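Local coordinates for hemoglobin-like protein (Methylacidiphilum infernorum, PDB 4NK2), which binds heme as a group II truncated hemoglobin and, as generally inferred for its family, probably binds and carries oxygen, at residues K52-A57 with E103-P108; E60-K65 with H149-V154; I129-R134 with N171-L176. All blocks are in the same frame, centred on the assembly; numbering follows the deposited sequence.

Interactions 1 and 2 sit side by side, their centres 10 Å apart, and share helix 53-75: its first turn meets the end of helix 87-104 in interaction 1, and the next turns meet the loop between helices 131-147 and 155-165 in interaction 2. They touch through Val54 and Phe150 and through Cys105 and Leu63, so one apolar patch ties three parts of the globin fold together. Interaction 3 lies across the chain's centre, about 30 Å away between centres, where the start of helix 131-147 meets the loop after helix 155-165 beside the heme. Along the chain interaction 1 closes before interaction 3 opens, while interaction 2 interleaves with both.

Interaction 1 of 3, residues K52-A57 with E103-P108; sequences KKVYLA and EMCGGP
A Schellman motif closes helix 87-104, and its turn is the surface on which Tyr55 and Val54, in the first turn of helix 53-75, come to rest. The turn offers a carbonyl to the new helix: Tyr55 N donates to Cys105 O at 3.1 Å, a bent bond with 142° at the hydrogen, reaching the oxygen from above the carbonyl plane. The same oxygen takes a CA-H...O contact from Lys52, whose CA is 3.4 Å from Cys105 O, so Cys105 O, just past helix 87-104, receives both Tyr55 N and the CA-H of Lys52.

Gly106 is the residue that leaves the helix, at a phi of 109°, and its N bonds back to Glu103 O in the last turn. Gly106 has no side chain, and the CA atoms of Lys52 and Gly106 lie 4.1 Å apart. In the globin fold, the turn after helix 87-104 packs here against the first turn of helix 53-75 through backbone atoms of Cys105 and Gly106.

Beyond the turn, the Tyr55 ring lies flat over the chain. Gly107 CA stands 3.5 Å from the centroid of the Tyr55 ring, almost on the ring normal, in a CH-pi contact. With CG anti to the backbone N (chi1 172°), the ring is swung from the helix onto this glycine, and its OH end continues to Pro108 CD, where the two side chains cross at about a right angle. On the inner side Val54 CG1 presses on Cys105 SG at 3.5 Å; Phe158 of helix 155-165 also packs on Cys105. The extended Lys52 chain runs along the outer side, its CE 3.6 Å from Gly106 O.

Interaction 2 of 3, residues E60-K65 with H149-V154; sequences EELLRK and HFPLSV
Leu63 and Leu62, neighbours on helix 53-75, touch Phe150 and Pro151 in the loop that joins helices 131-147 and 155-165. The close part is the buried one. Leu63 CD2 comes to 3.5 Å from Phe150 CE1, at the edge of the ring and near its plane, and it lies 4.0 Å from Phe150 CZ. With CG anti to the backbone N (chi1 -158°), the Phe150 ring is carried to Leu63, while Pro151 CD sits over one of its faces, offset toward the rim. Val54 and Leu66 of helix 53-75 pack on the ring too, and Phe158 meets it with the planes at about 45°, so the ring is held from several directions by parts of the globin helical core.

Toward the surface the fit is looser. Leu62 and Pro151 meet tip to tip, with Leu62 CD1 3.7 Å from Pro151 CD, but the same methyl stays 4.5 Å from Phe150 CD1. His149, which leaves helix 131-147 in a Schellman motif, is exposed and comes near Leu62 only through its backbone. Glu60 and Arg64 take no part in the contact and form a salt bridge with each other: Arg64 grips one oxygen of Glu60 side-on, with Arg64 NE 2.8 Å from Glu60 OE2, and Arg64 NH2 has a second partner in Asp99 of helix 87-104.

Methyls, a proline ring and an aromatic edge make the close contacts between 60-65 and 149-154, which implies a contact governed by shape and burial of apolar surface, with no polar bond to fix its direction.

Interaction 3 of 3, residues I129-R134 with N171-L176; sequences IDEKAR and NRRTTL. With HEM (protoporphyrin IX containing Fe), chain C.
Ile129 and Asp130, the N-cap of helix 131-147, form the start of this helix in the globin fold, and the loop 171-176 docks on them beside the heme. The backbone of Ile129 is satisfied from both ends. Its N gives a nearly straight bond to Asn171 OD1 (2.9 Å, 176°), while Ile129 O accepts from both Asn171 N and Arg172 N. Asn171 ND2 is used as well, bonding to Val127 O. The side chain of Ile129 packs against the heme, Ile129 CD1 3.7 Å from heme C2B, close to the axial ligand His124.

The capping bond runs from Ala133 N to Asp130 OD1 at 2.9 Å. Arg172 O, buried by the contact, has no hydrogen-bond partner in the model; it faces the CA-H of Asp130, with Asp130 CA 3.2 Å from Arg172 O. The Arg172 guanidinium turns away to bond Phe125 O and Thr128 OG1, both of the second subunit.

Glu131, in the first turn, does the most accepting. Its chain bends at chi2 (86°), bringing the carboxylate against the backbone of Thr174. OE2 receives Thr174 N on its syn lone pair and Arg173 NH1, in a salt bridge, on its anti one; Arg173 NH2 bonds Glu177 O, and its NE forms a salt bridge with Asp41. The remaining oxygen is met from above the carboxylate plane, Thr174 OG1 donating to Glu131 OE1 at 2.6 Å.

Interaction 1 of 3, residues K52-A57 with E103-P108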
loop_
_atom_site.group_PDB
_atom_site.type_symbol
_atom_site.label_atom_id
_atom_site.label_comp_id
_atom_site.label_asym_id
_atom_site.label_seq_id
_atom_site.Cartn_x
_atom_site.Cartn_y
_atom_site.Cartn_z
ATOM N N LYS A 52 -8.238 -30.272 -5.986
ATOM C CA LYS A 52 -8.082 -31.305 -4.964
ATOM C C LYS A 52 -7.009 -32.335 -5.317
ATOM O O LYS A 52 -6.555 -33.080 -4.443
ATOM C CB LYS A 52 -9.417 -32.016 -4.727
ATOM C CG LYS A 52 -9.386 -33.083 -3.630
ATOM C CD LYS A 52 -10.816 -33.470 -3.226
ATOM C CE LYS A 52 -10.853 -34.493 -2.095
ATOM N NZ LYS A 52 -12.256 -34.900 -1.759
ATOM N N LYS A 53 -6.612 -32.384 -6.577
ATOM C CA LYS A 53 -5.539 -33.261 -6.994
ATOM C C LYS A 53 -4.277 -33.021 -6.190
ATOM O O LYS A 53 -3.528 -33.932 -5.962
ATOM C CB LYS A 53 -5.241 -33.092 -8.481
ATOM C CG LYS A 53 -6.398 -33.421 -9.384
ATOM C CD LYS A 53 -5.972 -33.527 -10.825
ATOM C CE LYS A 53 -5.268 -32.280 -11.300
ATOM N NZ LYS A 53 -6.202 -31.317 -11.942
ATOM N N VAL A 54 -4.041 -31.791 -5.765
ATOM C CA VAL A 54 -2.834 -31.479 -5.004
ATOM C C VAL A 54 -2.808 -32.263 -3.696
ATOM O O VAL A 54 -1.810 -32.906 -3.372
ATOM C CB VAL A 54 -2.708 -29.964 -4.721
ATOM C CG1 VAL A 54 -1.476 -29.682 -3.876
ATOM C CG2 VAL A 54 -2.613 -29.196 -6.030
ATOM N N TYR A 55 -3.904 -32.208 -2.941
ATOM C CA TYR A 55 -4.025 -32.961 -1.696
ATOM C C TYR A 55 -3.921 -34.458 -1.956
ATOM O O TYR A 55 -3.331 -35.201 -1.168
ATOM C CB TYR A 55 -5.375 -32.676 -1.046
ATOM C CG TYR A 55 -5.699 -33.543 0.156
ATOM C CD1 TYR A 55 -5.025 -33.384 1.366
ATOM C CD2 TYR A 55 -6.707 -34.502 0.090
ATOM C CE1 TYR A 55 -5.337 -34.177 2.473
ATOM C CE2 TYR A 55 -7.029 -35.288 1.180
ATOM C CZ TYR A 55 -6.345 -35.121 2.367
ATOM O OH TYR A 55 -6.678 -35.907 3.446
ATOM N N LEU A 56 -4.517 -34.902 -3.056
ATOM C CA LEU A 56 -4.483 -36.319 -3.412
ATOM C C LEU A 56 -3.048 -36.781 -3.688
ATOM O O LEU A 56 -2.623 -37.833 -3.202
ATOM C CB LEU A 56 -5.371 -36.562 -4.629
ATOM C CG LEU A 56 -6.788 -37.116 -4.416
ATOM C CD1 LEU A 56 -7.243 -37.038 -2.993
ATOM C CD2 LEU A 56 -7.787 -36.418 -5.322
ATOM N N ALA A 57 -2.296 -35.980 -4.444
ATOM C CA ALA A 57 -0.908 -36.313 -4.780
ATOM C C ALA A 57 0.046 -36.178 -3.594
ATOM O O ALA A 57 0.914 -37.025 -3.377
ATOM C CB ALA A 57 -0.422 -35.447 -5.949
ATOM N N GLU A 103 -6.293 -27.366 3.683
ATOM C CA GLU A 103 -7.683 -27.165 3.266
ATOM C C GLU A 103 -7.776 -26.677 1.830
ATOM O O GLU A 103 -8.542 -27.217 1.012
ATOM C CB GLU A 103 -8.401 -26.179 4.208
ATOM C CG GLU A 103 -9.831 -25.865 3.746
ATOM C CD GLU A 103 -10.681 -25.147 4.808
ATOM O OE1 GLU A 103 -10.199 -24.930 5.949
ATOM O OE2 GLU A 103 -11.847 -24.801 4.491
ATOM N N MET A 104 -6.996 -25.662 1.512
ATOM C CA MET A 104 -7.026 -25.048 0.200
ATOM C C MET A 104 -6.549 -25.964 -0.913
ATOM O O MET A 104 -6.889 -25.767 -2.052
ATOM C CB MET A 104 -6.216 -23.763 0.202
ATOM C CG MET A 104 -6.792 -22.683 1.077
ATOM S SD MET A 104 -8.446 -22.248 0.604
ATOM C CE MET A 104 -9.365 -22.663 2.037
ATOM N N CYS A 105 -5.756 -26.963 -0.567
ATOM C CA CYS A 105 -5.329 -27.961 -1.547
ATOM C C CYS A 105 -6.335 -29.096 -1.702
ATOM O O CYS A 105 -6.111 -30.023 -2.495
ATOM C CB CYS A 105 -3.958 -28.522 -1.184
ATOM S SG CYS A 105 -2.635 -27.337 -1.490
ATOM N N GLY A 106 -7.438 -29.032 -0.955
ATOM C CA GLY A 106 -8.502 -30.022 -1.092
ATOM C C GLY A 106 -8.623 -30.991 0.071
ATOM O O GLY A 106 -9.395 -31.957 0.010
ATOM N N GLY A 107 -7.870 -30.749 1.138
ATOM C CA GLY A 107 -7.957 -31.608 2.307
ATOM C C GLY A 107 -9.124 -31.212 3.199
ATOM O O GLY A 107 -9.940 -30.376 2.811
ATOM N N PRO A 108 -9.212 -31.809 4.400
ATOM C CA PRO A 108 -10.306 -31.464 5.314
ATOM C C PRO A 108 -10.272 -29.973 5.669
ATOM O O PRO A 108 -9.231 -29.333 5.528
ATOM C CB PRO A 108 -10.005 -32.314 6.555
ATOM C CG PRO A 108 -9.215 -33.499 6.012
ATOM C CD PRO A 108 -8.348 -32.875 4.947
#

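Interaction 2 of 3, residues E60-K65 with H149-V154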
loop_
_atom_site.group_PDB
_atom_site.type_symbol
_atom_site.label_atom_id
_atom_site.label_comp_id
_atom_site.label_asym_id
_atom_site.label_seq_id
_atom_site.Cartn_x
_atom_site.Cartn_y
_atom_site.Cartn_z
ATOM N N GLU A 60 -1.737 -35.071 3.425
ATOM C CA GLU A 60 -1.706 -34.097 4.501
ATOM C C GLU A 60 -0.332 -33.947 5.142
ATOM O O GLU A 60 0.134 -32.851 5.328
ATOM C CB GLU A 60 -2.752 -34.419 5.563
ATOM C CG GLU A 60 -2.671 -33.522 6.757
ATOM C CD GLU A 60 -3.863 -33.624 7.677
ATOM O OE1 GLU A 60 -4.874 -34.219 7.300
ATOM O OE2 GLU A 60 -3.781 -33.108 8.787
ATOM N N GLU A 61 0.311 -35.047 5.495
ATOM C CA GLU A 61 1.640 -35.024 6.095
ATOM C C GLU A 61 2.638 -34.148 5.340
ATOM O O GLU A 61 3.285 -33.301 5.910
ATOM C CB GLU A 61 2.175 -36.451 6.166
ATOM C CG GLU A 61 3.225 -36.712 7.214
ATOM C CD GLU A 61 3.706 -38.161 7.221
ATOM O OE1 GLU A 61 3.191 -38.973 8.006
ATOM O OE2 GLU A 61 4.608 -38.484 6.437
ATOM N N LEU A 62 2.758 -34.377 4.045
ATOM C CA LEU A 62 3.716 -33.644 3.216
ATOM C C LEU A 62 3.368 -32.164 3.165
ATOM O O LEU A 62 4.254 -31.308 3.198
ATOM C CB LEU A 62 3.702 -34.195 1.788
ATOM C CG LEU A 62 5.004 -34.148 0.986
ATOM C CD1 LEU A 62 4.750 -34.201 -0.506
ATOM C CD2 LEU A 62 5.798 -32.938 1.324
ATOM N N LEU A 63 2.084 -31.850 3.051
ATOM C CA LEU A 63 1.689 -30.440 3.031
ATOM C C LEU A 63 2.043 -29.762 4.346
ATOM O O LEU A 63 2.450 -28.594 4.365
ATOM C CB LEU A 63 0.197 -30.294 2.706
ATOM C CG LEU A 63 -0.172 -30.695 1.269
ATOM C CD1 LEU A 63 -1.678 -30.772 1.082
ATOM C CD2 LEU A 63 0.431 -29.695 0.290
ATOM N N ARG A 64 1.910 -30.469 5.460
ATOM C CA ARG A 64 2.248 -29.822 6.729
ATOM C C ARG A 64 3.767 -29.649 6.840
ATOM O O ARG A 64 4.259 -28.659 7.393
ATOM C CB ARG A 64 1.673 -30.597 7.929
ATOM C CG ARG A 64 0.144 -30.724 7.912
ATOM C CD ARG A 64 -0.418 -31.226 9.241
ATOM N NE ARG A 64 -1.877 -31.153 9.231
ATOM C CZ ARG A 64 -2.571 -30.071 9.578
ATOM N NH1 ARG A 64 -1.942 -28.969 9.976
ATOM N NH2 ARG A 64 -3.897 -30.082 9.518
ATOM N N LYS A 65 4.516 -30.600 6.288
ATOM C CA LYS A 65 5.973 -30.515 6.341
ATOM C C LYS A 65 6.467 -29.395 5.443
ATOM O O LYS A 65 7.408 -28.671 5.794
ATOM C CB LYS A 65 6.615 -31.834 5.922
ATOM C CG LYS A 65 8.139 -31.800 5.958
ATOM C CD LYS A 65 8.737 -33.135 5.440
ATOM C CE LYS A 65 10.252 -33.051 5.425
ATOM N NZ LYS A 65 10.888 -34.372 5.187
ATOM N N HIS A 149 10.578 -32.339 -1.765
ATOM C CA HIS A 149 10.246 -33.177 -2.918
ATOM C C HIS A 149 8.743 -33.197 -3.197
ATOM O O HIS A 149 8.136 -34.262 -3.403
ATOM C CB HIS A 149 10.791 -34.605 -2.715
ATOM C CG HIS A 149 12.173 -34.635 -2.136
ATOM N ND1 HIS A 149 13.226 -33.940 -2.695
ATOM C CD2 HIS A 149 12.668 -35.248 -1.034
ATOM C CE1 HIS A 149 14.312 -34.125 -1.961
ATOM N NE2 HIS A 149 14.002 -34.927 -0.955
ATOM N N PHE A 150 8.143 -32.009 -3.205
ATOM C CA PHE A 150 6.747 -31.870 -3.589
ATOM C C PHE A 150 6.549 -32.557 -4.940
ATOM O O PHE A 150 7.354 -32.384 -5.856
ATOM C CB PHE A 150 6.386 -30.392 -3.690
ATOM C CG PHE A 150 4.924 -30.121 -3.559
ATOM C CD1 PHE A 150 4.319 -30.128 -2.302
ATOM C CD2 PHE A 150 4.150 -29.838 -4.684
ATOM C CE1 PHE A 150 2.966 -29.866 -2.168
ATOM C CE2 PHE A 150 2.794 -29.567 -4.562
ATOM C CZ PHE A 150 2.196 -29.581 -3.302
ATOM N N PRO A 151 5.471 -33.342 -5.068
ATOM C CA PRO A 151 5.272 -34.181 -6.262
ATOM C C PRO A 151 5.283 -33.351 -7.548
ATOM O O PRO A 151 4.601 -32.322 -7.646
ATOM C CB PRO A 151 3.890 -34.799 -6.030
ATOM C CG PRO A 151 3.681 -34.729 -4.524
ATOM C CD PRO A 151 4.371 -33.469 -4.094
ATOM N N LEU A 152 6.047 -33.795 -8.541
ATOM C CA LEU A 152 6.244 -32.979 -9.733
ATOM C C LEU A 152 4.942 -32.744 -10.502
ATOM O O LEU A 152 4.815 -31.754 -11.224
ATOM C CB LEU A 152 7.312 -33.610 -10.642
ATOM C CG LEU A 152 8.739 -33.626 -10.076
ATOM C CD1 LEU A 152 9.676 -34.457 -10.961
ATOM C CD2 LEU A 152 9.293 -32.204 -9.907
ATOM N N SER A 153 3.975 -33.643 -10.342
ATOM C CA SER A 153 2.723 -33.561 -11.098
ATOM C C SER A 153 1.877 -32.345 -10.717
ATOM O O SER A 153 1.083 -31.853 -11.524
ATOM C CB SER A 153 1.888 -34.816 -10.876
ATOM O OG SER A 153 1.549 -34.951 -9.504
ATOM N N VAL A 154 2.038 -31.861 -9.492
ATOM C CA VAL A 154 1.172 -30.773 -8.998
ATOM C C VAL A 154 1.950 -29.549 -8.538
ATOM O O VAL A 154 1.368 -28.577 -8.039
ATOM C CB VAL A 154 0.294 -31.260 -7.853
ATOM C CG1 VAL A 154 -0.750 -32.222 -8.387
ATOM C CG2 VAL A 154 1.163 -31.955 -6.813
#

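Interaction 3 of 3, residues I129-R134 with N171-L176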
loop_
_atom_site.group_PDB
_atom_site.type_symbol
_atom_site.label_atom_id
_atom_site.label_comp_id
_atom_site.label_asym_id
_atom_site.label_seq_id
_atom_site.Cartn_x
_atom_site.Cartn_y
_atom_site.Cartn_z
ATOM N N ILE A 129 3.892 -5.564 4.635
ATOM C CA ILE A 129 4.410 -6.434 3.579
ATOM C C ILE A 129 4.632 -5.598 2.336
ATOM O O ILE A 129 3.661 -5.143 1.713
ATOM C CB ILE A 129 3.420 -7.570 3.255
ATOM C CG1 ILE A 129 3.216 -8.470 4.488
ATOM C CG2 ILE A 129 3.942 -8.400 2.030
ATOM C CD1 ILE A 129 2.025 -9.436 4.394
ATOM N N ASP A 130 5.882 -5.373 1.964
ATOM C CA ASP A 130 6.191 -4.670 0.732
ATOM C C ASP A 130 6.551 -5.631 -0.390
ATOM O O ASP A 130 6.487 -6.825 -0.205
ATOM C CB ASP A 130 7.281 -3.620 0.939
ATOM C CG ASP A 130 8.605 -4.209 1.346
ATOM O OD1 ASP A 130 8.809 -5.415 1.208
ATOM O OD2 ASP A 130 9.456 -3.441 1.802
ATOM N N GLU A 131 6.925 -5.101 -1.548
ATOM C CA GLU A 131 7.139 -5.918 -2.736
ATOM C C GLU A 131 8.266 -6.918 -2.513
ATOM O O GLU A 131 8.131 -8.095 -2.850
ATOM C CB GLU A 131 7.421 -5.038 -3.955
ATOM C CG GLU A 131 6.335 -4.006 -4.232
ATOM C CD GLU A 131 6.546 -2.718 -3.444
ATOM O OE1 GLU A 131 7.404 -2.691 -2.526
ATOM O OE2 GLU A 131 5.857 -1.721 -3.757
ATOM N N LYS A 132 9.350 -6.462 -1.902
ATOM C CA LYS A 132 10.504 -7.299 -1.614
ATOM C C LYS A 132 10.197 -8.420 -0.627
ATOM O O LYS A 132 10.673 -9.527 -0.789
ATOM C CB LYS A 132 11.652 -6.453 -1.091
ATOM C CG LYS A 132 12.934 -7.200 -0.879
ATOM C CD LYS A 132 13.516 -7.664 -2.182
ATOM C CE LYS A 132 14.994 -7.965 -2.057
ATOM N NZ LYS A 132 15.525 -8.687 -3.238
ATOM N N ALA A 133 9.414 -8.117 0.396
ATOM C CA ALA A 133 8.943 -9.132 1.342
ATOM C C ALA A 133 8.230 -10.284 0.633
ATOM O O ALA A 133 8.442 -11.457 0.962
ATOM C CB ALA A 133 8.023 -8.503 2.362
ATOM N N ARG A 134 7.364 -9.958 -0.320
ATOM C CA ARG A 134 6.694 -11.004 -1.090
ATOM C C ARG A 134 7.698 -11.819 -1.897
ATOM O O ARG A 134 7.579 -13.048 -1.974
ATOM C CB ARG A 134 5.630 -10.429 -2.033
ATOM C CG ARG A 134 5.313 -11.389 -3.192
ATOM C CD ARG A 134 4.176 -10.886 -4.085
ATOM N NE ARG A 134 3.947 -11.784 -5.213
ATOM C CZ ARG A 134 4.531 -11.668 -6.406
ATOM N NH1 ARG A 134 5.372 -10.668 -6.652
ATOM N NH2 ARG A 134 4.259 -12.548 -7.364
ATOM N N ASN A 171 0.816 -4.806 1.175
ATOM C CA ASN A 171 0.091 -3.660 1.728
ATOM C C ASN A 171 0.961 -2.421 1.933
ATOM O O ASN A 171 0.472 -1.360 2.365
ATOM C CB ASN A 171 -0.615 -4.053 3.027
ATOM C CG ASN A 171 0.338 -4.593 4.068
ATOM O OD1 ASN A 171 1.455 -4.081 4.223
ATOM N ND2 ASN A 171 -0.088 -5.634 4.791
ATOM N N ARG A 172 2.246 -2.548 1.607
ATOM C CA ARG A 172 3.163 -1.405 1.630
ATOM C C ARG A 172 3.796 -1.268 0.256
ATOM O O ARG A 172 4.493 -2.182 -0.220
ATOM C CB ARG A 172 4.242 -1.605 2.689
ATOM C CG ARG A 172 5.300 -0.480 2.737
ATOM C CD ARG A 172 4.693 0.856 3.183
ATOM N NE ARG A 172 5.665 1.756 3.813
ATOM C CZ ARG A 172 6.327 2.718 3.174
ATOM N NH1 ARG A 172 6.131 2.921 1.871
ATOM N NH2 ARG A 172 7.175 3.486 3.846
ATOM N N ARG A 173 3.542 -0.145 -0.408
ATOM C CA ARG A 173 4.118 0.073 -1.736
ATOM C C ARG A 173 5.363 0.949 -1.612
ATOM O O ARG A 173 5.395 1.873 -0.792
ATOM C CB ARG A 173 3.082 0.693 -2.673
ATOM C CG ARG A 173 2.018 -0.289 -3.107
ATOM C CD ARG A 173 2.624 -1.271 -4.126
ATOM N NE ARG A 173 2.525 -0.746 -5.488
ATOM C CZ ARG A 173 3.357 -1.054 -6.479
ATOM N NH1 ARG A 173 4.389 -1.869 -6.267
ATOM N NH2 ARG A 173 3.165 -0.532 -7.682
ATOM N N THR A 174 6.396 0.635 -2.395
ATOM C CA THR A 174 7.677 1.338 -2.280
ATOM C C THR A 174 8.234 1.679 -3.649
ATOM O O THR A 174 9.347 2.210 -3.747
ATOM C CB THR A 174 8.748 0.498 -1.547
ATOM O OG1 THR A 174 9.071 -0.657 -2.341
ATOM C CG2 THR A 174 8.256 0.067 -0.172
ATOM N N THR A 175 7.467 1.346 -4.691
ATOM C CA THR A 175 7.834 1.647 -6.077
ATOM C C THR A 175 6.581 1.844 -6.927
ATOM O O THR A 175 5.504 1.348 -6.569
ATOM C CB THR A 175 8.676 0.513 -6.726
ATOM O OG1 THR A 175 8.735 0.719 -8.145
ATOM C CG2 THR A 175 8.034 -0.869 -6.479
ATOM N N LEU A 176 6.727 2.513 -8.058
ATOM C CA LEU A 176 5.653 2.659 -9.016
ATOM C C LEU A 176 5.497 1.417 -9.882
ATOM O O LEU A 176 4.458 1.211 -10.474
ATOM C CB LEU A 176 5.923 3.847 -9.925
ATOM C CG LEU A 176 5.460 5.265 -9.600
ATOM C CD1 LEU A 176 4.766 5.427 -8.280
ATOM C CD2 LEU A 176 6.594 6.224 -9.742
HETATM C CHA HEM C . -0.121 -15.175 8.801
HETATM C CHB HEM C . 3.671 -13.162 6.575
HETATM C CHC HEM C . 1.676 -14.258 2.260
HETATM C CHD HEM C . -0.893 -17.632 4.665
HETATM C C1A HEM C . 1.029 -14.453 8.603
HETATM C C2A HEM C . 1.778 -13.697 9.604
HETATM C C3A HEM C . 2.830 -13.145 8.963
HETATM C C4A HEM C . 2.774 -13.526 7.558
HETATM C CMA HEM C . 3.949 -12.263 9.562
HETATM C CAA HEM C . 1.405 -13.564 11.110
HETATM C CBA HEM C . 0.619 -12.246 11.273
HETATM C CGA HEM C . 0.112 -11.929 12.676
HETATM O O1A HEM C . 0.262 -10.757 13.125
HETATM O O2A HEM C . -0.459 -12.814 13.371
HETATM C C1B HEM C . 3.442 -13.179 5.208
HETATM C C2B HEM C . 4.191 -12.468 4.183
HETATM C C3B HEM C . 3.642 -12.768 2.991
HETATM C C4B HEM C . 2.525 -13.684 3.203
HETATM C CMB HEM C . 5.411 -11.550 4.400
HETATM C CAB HEM C . 4.138 -12.218 1.640
HETATM C CBB HEM C . 3.357 -12.321 0.558
HETATM C C1C HEM C . 0.827 -15.319 2.515
HETATM C C2C HEM C . 0.104 -16.135 1.549
HETATM C C3C HEM C . -0.609 -17.057 2.226
HETATM C C4C HEM C . -0.357 -16.873 3.643
HETATM C CMC HEM C . 0.135 -15.945 0.016
HETATM C CAC HEM C . -1.527 -18.164 1.656
HETATM C CBC HEM C . -1.426 -18.572 0.383
HETATM C C1D HEM C . -1.045 -17.235 5.973
HETATM C C2D HEM C . -2.011 -17.754 6.930
HETATM C C3D HEM C . -1.748 -16.987 8.217
HETATM C C4D HEM C . -0.668 -16.075 7.916
HETATM C CMD HEM C . -3.074 -18.863 6.732
HETATM C CAD HEM C . -2.515 -17.134 9.549
HETATM C CBD HEM C . -3.783 -16.284 9.428
HETATM C CGD HEM C . -4.544 -16.416 10.728
HETATM O O1D HEM C . -4.082 -15.848 11.746
HETATM O O2D HEM C . -5.602 -17.100 10.744
HETATM N NA HEM C . 1.665 -14.327 7.383
HETATM N NB HEM C . 2.449 -13.901 4.563
HETATM N NC HEM C . 0.515 -15.815 3.773
HETATM N ND HEM C . -0.283 -16.257 6.593
HETATM FE FE HEM C . 1.024 -15.011 5.548
#